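Local atomic coordinates of acyl-CoA dehydrogenase FadE3 (Mycobacterium smegmatis, PDB entry 4IV6), a protein that belongs to the acyl-CoA dehydrogenase family of flavoproteins and binds dihydroflavine-adenine dinucleotide in a four-chain assembly. Residues B[16-21]-B[50-55]; B[35-40]-B[205-210]; B[59-64]-B[111-116]; B[168-173]-B[182-187]. All coordinates share one frame; numbering follows the deposited sequence. Where two conformers were deposited one is given.

Interaction 1. Residues B[16-21]-B[50-55]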
# COMPACT_ATOMS: atom_id res chain seq x y z
N LYS B 16 -1.48 22.06 27.80
CA LYS B 16 -2.90 22.13 28.15
C LYS B 16 -3.55 23.43 27.76
O LYS B 16 -4.69 23.46 27.30
CB LYS B 16 -3.11 21.95 29.65
CG LYS B 16 -2.75 20.57 30.15
CD LYS B 16 -3.09 20.46 31.62
CE LYS B 16 -2.11 19.57 32.36
NZ LYS B 16 -2.38 18.15 32.04
N THR B 17 -2.82 24.52 27.96
CA THR B 17 -3.29 25.84 27.58
C THR B 17 -3.56 25.91 26.09
O THR B 17 -4.57 26.47 25.67
CB THR B 17 -2.24 26.88 27.97
OG1 THR B 17 -2.18 26.90 29.40
CG2 THR B 17 -2.62 28.28 27.47
N VAL B 18 -2.67 25.34 25.28
CA VAL B 18 -2.81 25.37 23.84
C VAL B 18 -4.00 24.47 23.40
O VAL B 18 -4.80 24.87 22.58
CB VAL B 18 -1.48 25.04 23.14
CG1 VAL B 18 -1.63 25.01 21.64
CG2 VAL B 18 -0.42 26.07 23.52
N HIS B 19 -4.15 23.30 24.02
CA HIS B 19 -5.31 22.43 23.80
C HIS B 19 -6.64 23.14 24.09
O HIS B 19 -7.59 23.04 23.31
CB HIS B 19 -5.19 21.21 24.70
CG HIS B 19 -6.31 20.24 24.55
ND1 HIS B 19 -6.26 19.20 23.65
CD2 HIS B 19 -7.48 20.12 25.21
CE1 HIS B 19 -7.37 18.49 23.74
NE2 HIS B 19 -8.13 19.03 24.68
N ASP B 20 -6.70 23.84 25.22
CA ASP B 20 -7.89 24.59 25.61
C ASP B 20 -8.19 25.71 24.64
O ASP B 20 -9.34 25.93 24.27
CB ASP B 20 -7.71 25.17 27.02
CG ASP B 20 -7.85 24.12 28.07
OD1 ASP B 20 -8.14 22.97 27.67
OD2 ASP B 20 -7.71 24.43 29.27
N PHE B 21 -7.15 26.42 24.21
CA PHE B 21 -7.26 27.48 23.20
C PHE B 21 -7.84 26.90 21.92
O PHE B 21 -8.72 27.50 21.30
CB PHE B 21 -5.88 28.08 22.96
CG PHE B 21 -5.72 28.85 21.66
CD1 PHE B 21 -6.32 30.07 21.48
CD2 PHE B 21 -4.88 28.38 20.67
CE1 PHE B 21 -6.14 30.78 20.29
CE2 PHE B 21 -4.69 29.09 19.49
CZ PHE B 21 -5.31 30.29 19.31
N ILE B 50 0.07 33.85 24.64
CA ILE B 50 0.37 32.51 25.17
C ILE B 50 1.89 32.27 25.22
O ILE B 50 2.36 31.50 26.03
CB ILE B 50 -0.28 31.42 24.27
CG1 ILE B 50 -1.78 31.36 24.52
CG2 ILE B 50 0.31 30.03 24.52
CD1 ILE B 50 -2.48 30.37 23.62
N GLY B 51 2.65 32.92 24.33
CA GLY B 51 4.11 32.70 24.24
C GLY B 51 4.55 31.80 23.07
O GLY B 51 5.71 31.39 23.01
N ILE B 52 3.65 31.52 22.12
CA ILE B 52 3.94 30.56 21.04
C ILE B 52 5.17 30.96 20.19
O ILE B 52 5.96 30.11 19.71
CB ILE B 52 2.71 30.42 20.08
CG1 ILE B 52 1.47 29.87 20.78
CG2 ILE B 52 3.04 29.55 18.87
CD1 ILE B 52 1.64 28.49 21.36
N PHE B 53 5.35 32.27 19.99
CA PHE B 53 6.43 32.75 19.17
C PHE B 53 7.78 32.84 19.90
O PHE B 53 8.78 33.20 19.28
CB PHE B 53 6.03 34.09 18.53
CG PHE B 53 4.95 33.93 17.51
CD1 PHE B 53 3.63 33.94 17.88
CD2 PHE B 53 5.26 33.75 16.18
CE1 PHE B 53 2.61 33.76 16.94
CE2 PHE B 53 4.26 33.56 15.23
CZ PHE B 53 2.94 33.57 15.61
N GLY B 54 7.81 32.48 21.20
CA GLY B 54 9.02 32.52 22.02
C GLY B 54 9.40 31.15 22.56
O GLY B 54 10.25 31.04 23.43
N LEU B 55 8.80 30.10 22.03
CA LEU B 55 9.02 28.74 22.55
C LEU B 55 10.46 28.24 22.41
O LEU B 55 10.85 27.34 23.12
CB LEU B 55 8.09 27.73 21.87
CG LEU B 55 6.60 27.85 22.18
CD1 LEU B 55 5.80 26.98 21.24
CD2 LEU B 55 6.31 27.49 23.61
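Val18 and Phe21, one turn apart on helix 9-26, meet Ile50, the last residue of helix 41-50, and Ile52 just beyond it, a contact inside the N-terminal helical domain of the acyl-CoA dehydrogenase fold. Helix 41-50 finishes in a Schellman motif: Gly51 takes positive phi (103°), and the chain turns so that Ile50 and Ile52, on its two sides, both point toward helix 9-26. The two isoleucines use different branches. In the modelled conformer of Ile50, one of two, the chain runs out through CG1 with chi2 at 177°, which carries CD1 over one face of the Phe21 ring, 4.1 Å from Phe21 CG and so above the root of the ring. Its other branch, CG2, meets Val18 CG2 at 4.1 Å. Thr17 lies at the margin, its methyl CG2 4.3 Å from Ile50 CG1, while its hydroxyl is bonded back to Thr13 O in its own helix. Around them, Met47 touches both Phe21 and Ile52, and Val74 of helix 68-81 packs on Ile52. One valine methyl serves both isoleucines, meeting each at an oblique angle: Val18 CG2, lying anti to its carbonyl carbon, also reaches Ile52 CD1 at 3.8 Å.

Interaction 2. Residues B[35-40]-B[205-210]; sequences HANTYP and GYKGVE
Asn37 accepts the backbone N-H of Gly208 on its side-chain oxygen, and Lys207 reaches back to the carbonyl of His35; these two bonds tie the end of helix 30-35 and the loop after it to the loop that leads into strand 211-216. The bond from Gly208 N to Asn37 OD1 is 2.9 Å long and nearly straight at hydrogen (173°), with the donor tilted moderately from the amide plane. Asn37 CG stands anti to the backbone N (chi1 -164°), which swings the amide toward Gly208, chi2 then setting OD1 on its N-H. The Lys207 side chain crosses that of Asn37 at about a right angle, its CE 3.9 Å from Asn37 CB, and a bend at chi3 (80°) brings NZ to His35 O at 3.1 Å. The ammonium sits well above the carbonyl plane there, and a second bond to Glu34 O means that two carbonyls from the last turn of helix 30-35 share it. Gly208 O meets the edge of the Tyr39 ring in its plane, 3.5 Å from Tyr39 CD1, and also takes a CA-H...O contact from Tyr39 CA at 3.5 Å. The carboxylate of Glu210 is held elsewhere, by a salt bridge to Arg163, which also makes a cation-pi contact with Tyr39. Asn37, with positive phi, forms the Schellman motif ending helix 30-35, and Pro40 occupies the N-cap position of helix 41-50. The arrangement is therefore a loop-to-loop junction of the N-terminal and middle domains, beside the flavin pocket to which Tyr206 belongs.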
# COMPACT_ATOMS: atom_id res chain seq x y z
N HIS B 35 -12.68 28.66 5.30
CA HIS B 35 -13.46 28.68 4.07
C HIS B 35 -13.31 30.04 3.38
O HIS B 35 -13.20 30.10 2.16
CB HIS B 35 -14.95 28.36 4.31
CG HIS B 35 -15.82 28.58 3.10
ND1 HIS B 35 -16.60 29.71 2.93
CD2 HIS B 35 -16.01 27.82 1.99
CE1 HIS B 35 -17.24 29.63 1.78
NE2 HIS B 35 -16.90 28.50 1.19
N ALA B 36 -13.25 31.12 4.14
CA ALA B 36 -13.17 32.49 3.54
C ALA B 36 -11.73 32.97 3.30
O ALA B 36 -11.51 34.09 2.87
CB ALA B 36 -13.91 33.49 4.41
N ASN B 37 -10.75 32.13 3.59
CA ASN B 37 -9.33 32.50 3.54
C ASN B 37 -9.03 33.76 4.34
O ASN B 37 -8.23 34.58 3.92
CB ASN B 37 -8.86 32.66 2.09
CG ASN B 37 -7.34 32.66 1.97
OD1 ASN B 37 -6.66 31.93 2.67
ND2 ASN B 37 -6.82 33.47 1.07
N THR B 38 -9.66 33.90 5.51
CA THR B 38 -9.51 35.08 6.35
C THR B 38 -8.29 34.94 7.24
O THR B 38 -8.08 33.91 7.87
CB THR B 38 -10.79 35.29 7.21
OG1 THR B 38 -11.91 35.42 6.34
CG2 THR B 38 -10.68 36.53 8.13
N TYR B 39 -7.46 35.98 7.29
CA TYR B 39 -6.26 35.90 8.12
C TYR B 39 -6.74 35.90 9.58
O TYR B 39 -7.52 36.74 9.96
CB TYR B 39 -5.30 37.05 7.84
CG TYR B 39 -4.16 37.12 8.84
CD1 TYR B 39 -3.13 36.17 8.83
CD2 TYR B 39 -4.15 38.11 9.81
CE1 TYR B 39 -2.09 36.24 9.77
CE2 TYR B 39 -3.12 38.19 10.73
CZ TYR B 39 -2.10 37.26 10.71
OH TYR B 39 -1.09 37.36 11.66
N PRO B 40 -6.33 34.88 10.37
CA PRO B 40 -6.88 34.77 11.72
C PRO B 40 -6.15 35.67 12.73
O PRO B 40 -5.40 35.20 13.58
CB PRO B 40 -6.71 33.30 12.05
CG PRO B 40 -5.51 32.89 11.29
CD PRO B 40 -5.45 33.75 10.05
N GLY B 205 -5.11 24.06 0.48
CA GLY B 205 -5.34 24.12 1.94
C GLY B 205 -4.32 25.08 2.55
O GLY B 205 -3.82 25.98 1.85
N TYR B 206 -4.06 24.93 3.84
CA TYR B 206 -3.14 25.84 4.53
C TYR B 206 -3.69 27.26 4.41
O TYR B 206 -2.94 28.18 4.21
CB TYR B 206 -1.74 25.75 3.90
CG TYR B 206 -0.57 26.28 4.74
CD1 TYR B 206 -0.75 26.87 6.00
CD2 TYR B 206 0.71 26.20 4.25
CE1 TYR B 206 0.35 27.37 6.72
CE2 TYR B 206 1.80 26.67 4.96
CZ TYR B 206 1.63 27.23 6.19
OH TYR B 206 2.73 27.69 6.88
N LYS B 207 -5.00 27.41 4.51
CA LYS B 207 -5.62 28.70 4.27
C LYS B 207 -5.50 29.65 5.48
O LYS B 207 -5.09 29.23 6.55
CB LYS B 207 -7.07 28.49 3.81
CG LYS B 207 -7.09 28.04 2.34
CD LYS B 207 -8.43 27.66 1.76
CE LYS B 207 -9.21 28.89 1.36
NZ LYS B 207 -10.66 28.56 1.17
N GLY B 208 -5.80 30.91 5.29
CA GLY B 208 -5.63 31.90 6.38
C GLY B 208 -4.23 32.50 6.43
O GLY B 208 -4.08 33.73 6.46
N VAL B 209 -3.21 31.63 6.43
CA VAL B 209 -1.79 32.01 6.27
C VAL B 209 -1.42 32.25 4.81
O VAL B 209 -1.67 31.41 3.95
CB VAL B 209 -0.87 30.89 6.81
CG1 VAL B 209 0.59 31.06 6.36
CG2 VAL B 209 -0.96 30.87 8.33
N GLU B 210 -0.79 33.40 4.54
CA GLU B 210 -0.37 33.75 3.19
C GLU B 210 0.94 33.05 2.84
O GLU B 210 1.77 32.85 3.70
CB GLU B 210 -0.27 35.27 3.03
CG GLU B 210 0.98 35.96 3.59
CD GLU B 210 1.02 36.14 5.11
OE1 GLU B 210 0.12 35.62 5.82
OE2 GLU B 210 1.95 36.82 5.60

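Interaction 3. Residues B[59-64]-B[111-116]; sequences EPYGFG and YLPRMA
Tyr61 lies against Leu112 and Pro113 of helix 105-116, where a loop of the N-terminal helical domain folds over the last turns of that helix. The first shell is a CH-pi contact: Leu112 CD1 stands over one face of the phenol ring, 4.1 Å from its centroid and 22° off the normal, displaced toward the CD2 rim. Closer to the backbones, Tyr61 CB and Leu112 CB meet at 3.7 Å. Tyr61 CG is anti to its carbonyl carbon (chi1 -44°), which lays the ring along the helix, where Glu105, Lys108 and Gln109 also touch it. On the opposite face sits CD of Pro60, which follows a cis peptide bond; the ring thus lies between Pro60 and Leu112. Leu99 and Leu100 of helix 83-102 also pack against Leu112. At the other end Gly62 brings its CA to 4.0 Å from Ala116 CB, a close approach of loop backbone to helix. Tyr61 O receives a CA-H...O contact from Pro113 CA at 3.5 Å. One water donates to two carbonyl oxygens, Tyr61 O at 2.9 Å and Pro113 O at 2.7 Å.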
# COMPACT_ATOMS: atom_id res chain seq x y z
N GLU B 59 16.26 32.96 28.05
CA GLU B 59 16.77 34.15 28.70
C GLU B 59 18.21 34.34 28.25
O GLU B 59 18.90 33.37 28.00
CB GLU B 59 16.76 34.00 30.21
CG GLU B 59 15.40 33.75 30.82
CD GLU B 59 15.48 33.55 32.32
OE1 GLU B 59 16.50 33.93 32.92
OE2 GLU B 59 14.53 33.00 32.90
N PRO B 60 18.68 35.58 28.14
CA PRO B 60 18.02 36.81 28.53
C PRO B 60 17.03 37.37 27.52
O PRO B 60 16.34 38.34 27.84
CB PRO B 60 19.20 37.78 28.74
CG PRO B 60 20.23 37.32 27.76
CD PRO B 60 20.05 35.82 27.65
N TYR B 61 16.92 36.78 26.34
CA TYR B 61 16.12 37.36 25.27
C TYR B 61 14.62 37.14 25.47
O TYR B 61 13.82 38.02 25.21
CB TYR B 61 16.53 36.80 23.90
CG TYR B 61 18.01 36.71 23.71
CD1 TYR B 61 18.78 37.85 23.48
CD2 TYR B 61 18.64 35.50 23.74
CE1 TYR B 61 20.15 37.77 23.32
CE2 TYR B 61 20.01 35.41 23.57
CZ TYR B 61 20.75 36.54 23.37
OH TYR B 61 22.10 36.43 23.20
N GLY B 62 14.25 35.95 25.89
CA GLY B 62 12.84 35.64 26.11
C GLY B 62 12.64 34.82 27.37
O GLY B 62 13.60 34.41 28.02
N PHE B 63 11.39 34.52 27.67
CA PHE B 63 11.02 33.95 28.94
C PHE B 63 11.30 32.45 29.10
O PHE B 63 10.69 31.83 30.00
CB PHE B 63 9.53 34.20 29.19
N GLY B 64 12.18 31.87 28.25
CA GLY B 64 12.59 30.45 28.31
C GLY B 64 12.23 29.57 27.08
O GLY B 64 11.11 29.59 26.56
N TYR B 111 16.96 41.24 17.52
CA TYR B 111 15.78 40.55 17.00
C TYR B 111 15.02 39.62 17.98
O TYR B 111 13.79 39.61 17.98
CB TYR B 111 16.18 39.74 15.77
CG TYR B 111 16.57 40.59 14.59
CD1 TYR B 111 15.74 41.65 14.14
CD2 TYR B 111 17.73 40.35 13.89
CE1 TYR B 111 16.11 42.44 13.05
CE2 TYR B 111 18.10 41.14 12.81
CZ TYR B 111 17.29 42.18 12.39
OH TYR B 111 17.67 42.94 11.30
N LEU B 112 15.75 38.83 18.78
CA LEU B 112 15.13 37.79 19.61
C LEU B 112 14.14 38.27 20.68
O LEU B 112 13.12 37.59 20.88
CB LEU B 112 16.18 36.86 20.25
CG LEU B 112 16.95 35.96 19.29
CD1 LEU B 112 17.94 35.09 20.04
CD2 LEU B 112 16.01 35.08 18.48
N PRO B 113 14.40 39.42 21.32
CA PRO B 113 13.39 39.87 22.29
C PRO B 113 12.01 40.18 21.69
O PRO B 113 10.99 39.77 22.24
CB PRO B 113 14.04 41.11 22.95
CG PRO B 113 15.51 40.85 22.82
CD PRO B 113 15.62 40.24 21.43
N ARG B 114 11.97 40.87 20.54
CA ARG B 114 10.70 41.14 19.89
C ARG B 114 10.14 39.92 19.17
O ARG B 114 8.93 39.80 19.01
CB ARG B 114 10.82 42.29 18.91
CG ARG B 114 10.98 43.65 19.56
CD ARG B 114 11.14 44.68 18.46
NE ARG B 114 12.43 44.52 17.78
CZ ARG B 114 12.67 44.81 16.50
NH1 ARG B 114 13.90 44.64 16.00
NH2 ARG B 114 11.68 45.25 15.72
N MET B 115 11.00 39.01 18.76
CA MET B 115 10.52 37.73 18.21
C MET B 115 9.80 36.88 19.26
O MET B 115 8.78 36.28 18.98
CB MET B 115 11.66 36.94 17.58
CG MET B 115 12.08 37.53 16.25
SD MET B 115 13.51 36.72 15.52
CE MET B 115 12.81 35.12 15.17
N ALA B 116 10.33 36.85 20.47
CA ALA B 116 9.75 36.01 21.53
C ALA B 116 8.32 36.38 21.87
O ALA B 116 7.55 35.51 22.25
CB ALA B 116 10.62 36.04 22.76
O HOH W 1 11.11 38.94 24.81

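Interaction 4. Residues B[168-173]-B[182-187]; sequences ALMCKT and KGVSIL
Leu169 and Leu187 exchange two backbone hydrogen bonds, and Cys171 and Ser185 exchange two more, setting the antiparallel register of a beta hairpin whose strands run at 156° to each other. All four are close to straight; Leu169 N to Leu187 O, for example, spans 2.8 Å with 176° at hydrogen. Met170 faces Ile186 between them, and Lys172 faces Val184 beyond Cys171-Ser185, toward the turn, both as non-hydrogen-bonded pairs. Packing is tightest on the face carrying Met170 and Val184: with Met170 CG anti to the backbone N, it presses on Val184 CG1 at 3.4 Å, inside the usual van der Waals distance. The other face is less compressed, with Cys171 SG lying 3.8 Å from Leu187 CG. Toward the hairpin turn the contact becomes looser and partly exposed. There Thr173 N makes only a weak, bent bond (119° at hydrogen) to Gly183 O, and the side chains add a bond of their own: Thr173 OG1 and Ser185 OG are 2.7 Å apart, either being a possible donor, and Ser185 OG is also bonded to Gly232 N. Lys172 touches Val184 CG2 through its CG at 4.0 Å, then extends away from the hairpin to the carbonyls of Gln136 and Met138. Strand 166-172 is flanked on its other edge by strand 122-125, running parallel to it. Phe235 of helix 234-270 covers Met170 and Val184, while Tyr149 of strand 148-159 packs on Thr173 and Leu187 across the opposite face.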
# COMPACT_ATOMS: atom_id res chain seq x y z
N ALA B 168 14.78 35.39 6.74
CA ALA B 168 16.06 34.72 6.59
C ALA B 168 16.18 34.24 5.15
O ALA B 168 15.58 33.24 4.75
CB ALA B 168 16.18 33.56 7.57
N LEU B 169 16.97 34.97 4.37
CA LEU B 169 17.03 34.79 2.93
C LEU B 169 18.27 34.02 2.54
O LEU B 169 19.37 34.50 2.75
CB LEU B 169 17.09 36.16 2.25
CG LEU B 169 17.07 36.17 0.72
CD1 LEU B 169 15.70 35.75 0.18
CD2 LEU B 169 17.41 37.55 0.21
N MET B 170 18.09 32.85 1.94
CA MET B 170 19.23 32.09 1.42
C MET B 170 19.49 32.60 0.02
O MET B 170 18.58 32.65 -0.81
CB MET B 170 18.96 30.59 1.42
CG MET B 170 20.17 29.75 1.02
SD MET B 170 19.83 27.96 1.02
CE MET B 170 19.94 27.60 2.74
N CYS B 171 20.73 33.02 -0.21
CA CYS B 171 21.11 33.68 -1.46
C CYS B 171 22.58 33.48 -1.76
O CYS B 171 23.33 33.03 -0.91
CB CYS B 171 20.77 35.16 -1.39
SG CYS B 171 21.49 36.02 0.02
N LYS B 172 22.98 33.75 -3.00
CA LYS B 172 24.36 33.59 -3.42
C LYS B 172 25.15 34.86 -3.19
O LYS B 172 24.98 35.86 -3.91
CB LYS B 172 24.45 33.17 -4.90
CG LYS B 172 23.99 31.72 -5.15
CD LYS B 172 24.05 31.34 -6.62
CE LYS B 172 23.78 29.86 -6.80
NZ LYS B 172 23.48 29.47 -8.20
N THR B 173 26.03 34.82 -2.19
CA THR B 173 27.00 35.91 -1.96
C THR B 173 28.19 35.79 -2.89
O THR B 173 28.86 36.79 -3.12
CB THR B 173 27.49 36.01 -0.50
OG1 THR B 173 27.79 34.69 0.01
CG2 THR B 173 26.39 36.66 0.36
N LYS B 182 29.91 26.73 -1.53
CA LYS B 182 30.50 27.73 -0.66
C LYS B 182 30.18 29.18 -1.06
O LYS B 182 30.63 30.10 -0.42
CB LYS B 182 32.02 27.54 -0.59
CG LYS B 182 32.47 26.27 0.13
CD LYS B 182 32.01 26.18 1.59
CE LYS B 182 32.41 27.40 2.42
NZ LYS B 182 32.09 27.25 3.88
N GLY B 183 29.40 29.37 -2.11
CA GLY B 183 28.93 30.71 -2.46
C GLY B 183 27.57 31.12 -1.87
O GLY B 183 27.06 32.20 -2.19
N VAL B 184 26.99 30.27 -1.04
CA VAL B 184 25.62 30.48 -0.52
C VAL B 184 25.63 30.84 0.95
O VAL B 184 26.27 30.15 1.75
CB VAL B 184 24.75 29.22 -0.74
CG1 VAL B 184 23.40 29.35 -0.08
CG2 VAL B 184 24.54 29.01 -2.24
N SER B 185 24.91 31.90 1.29
CA SER B 185 24.84 32.41 2.65
C SER B 185 23.41 32.70 3.01
O SER B 185 22.52 32.63 2.16
CB SER B 185 25.65 33.72 2.77
OG SER B 185 26.96 33.54 2.28
N ILE B 186 23.18 33.02 4.27
CA ILE B 186 21.88 33.45 4.73
C ILE B 186 21.98 34.87 5.25
O ILE B 186 22.88 35.18 6.03
CB ILE B 186 21.36 32.51 5.81
CG1 ILE B 186 21.07 31.12 5.22
CG2 ILE B 186 20.11 33.10 6.46
CD1 ILE B 186 20.75 30.07 6.28
N LEU B 187 21.09 35.74 4.79
CA LEU B 187 21.04 37.12 5.23
C LEU B 187 19.71 37.35 5.93
O LEU B 187 18.68 36.82 5.50
CB LEU B 187 21.16 38.10 4.05
CG LEU B 187 22.35 38.03 3.08
CD1 LEU B 187 22.33 39.24 2.14
CD2 LEU B 187 23.68 37.96 3.77

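How the interactions relate
Interactions 1 and 3 share the N-terminal helical domain and come in series along the chain. Their centres are about 16 Å apart, and they touch where Phe53 CB lies 3.5 Å from Met115 O, so the loop after helix 41-50 packs against both helix 9-26 and helix 105-116. Interaction 4 lies within the middle domain's beta structure, about 33 Å from interaction 1 and about 25 Å from interaction 3, centre to centre. Interaction 2 holds the N-terminal helical domain to the middle beta domain, while the other three lie within one or the other: its segments are 165 residues apart, and interactions 3 and 4 are both nested inside the loop it closes, whereas its segments alternate with those of interaction 1.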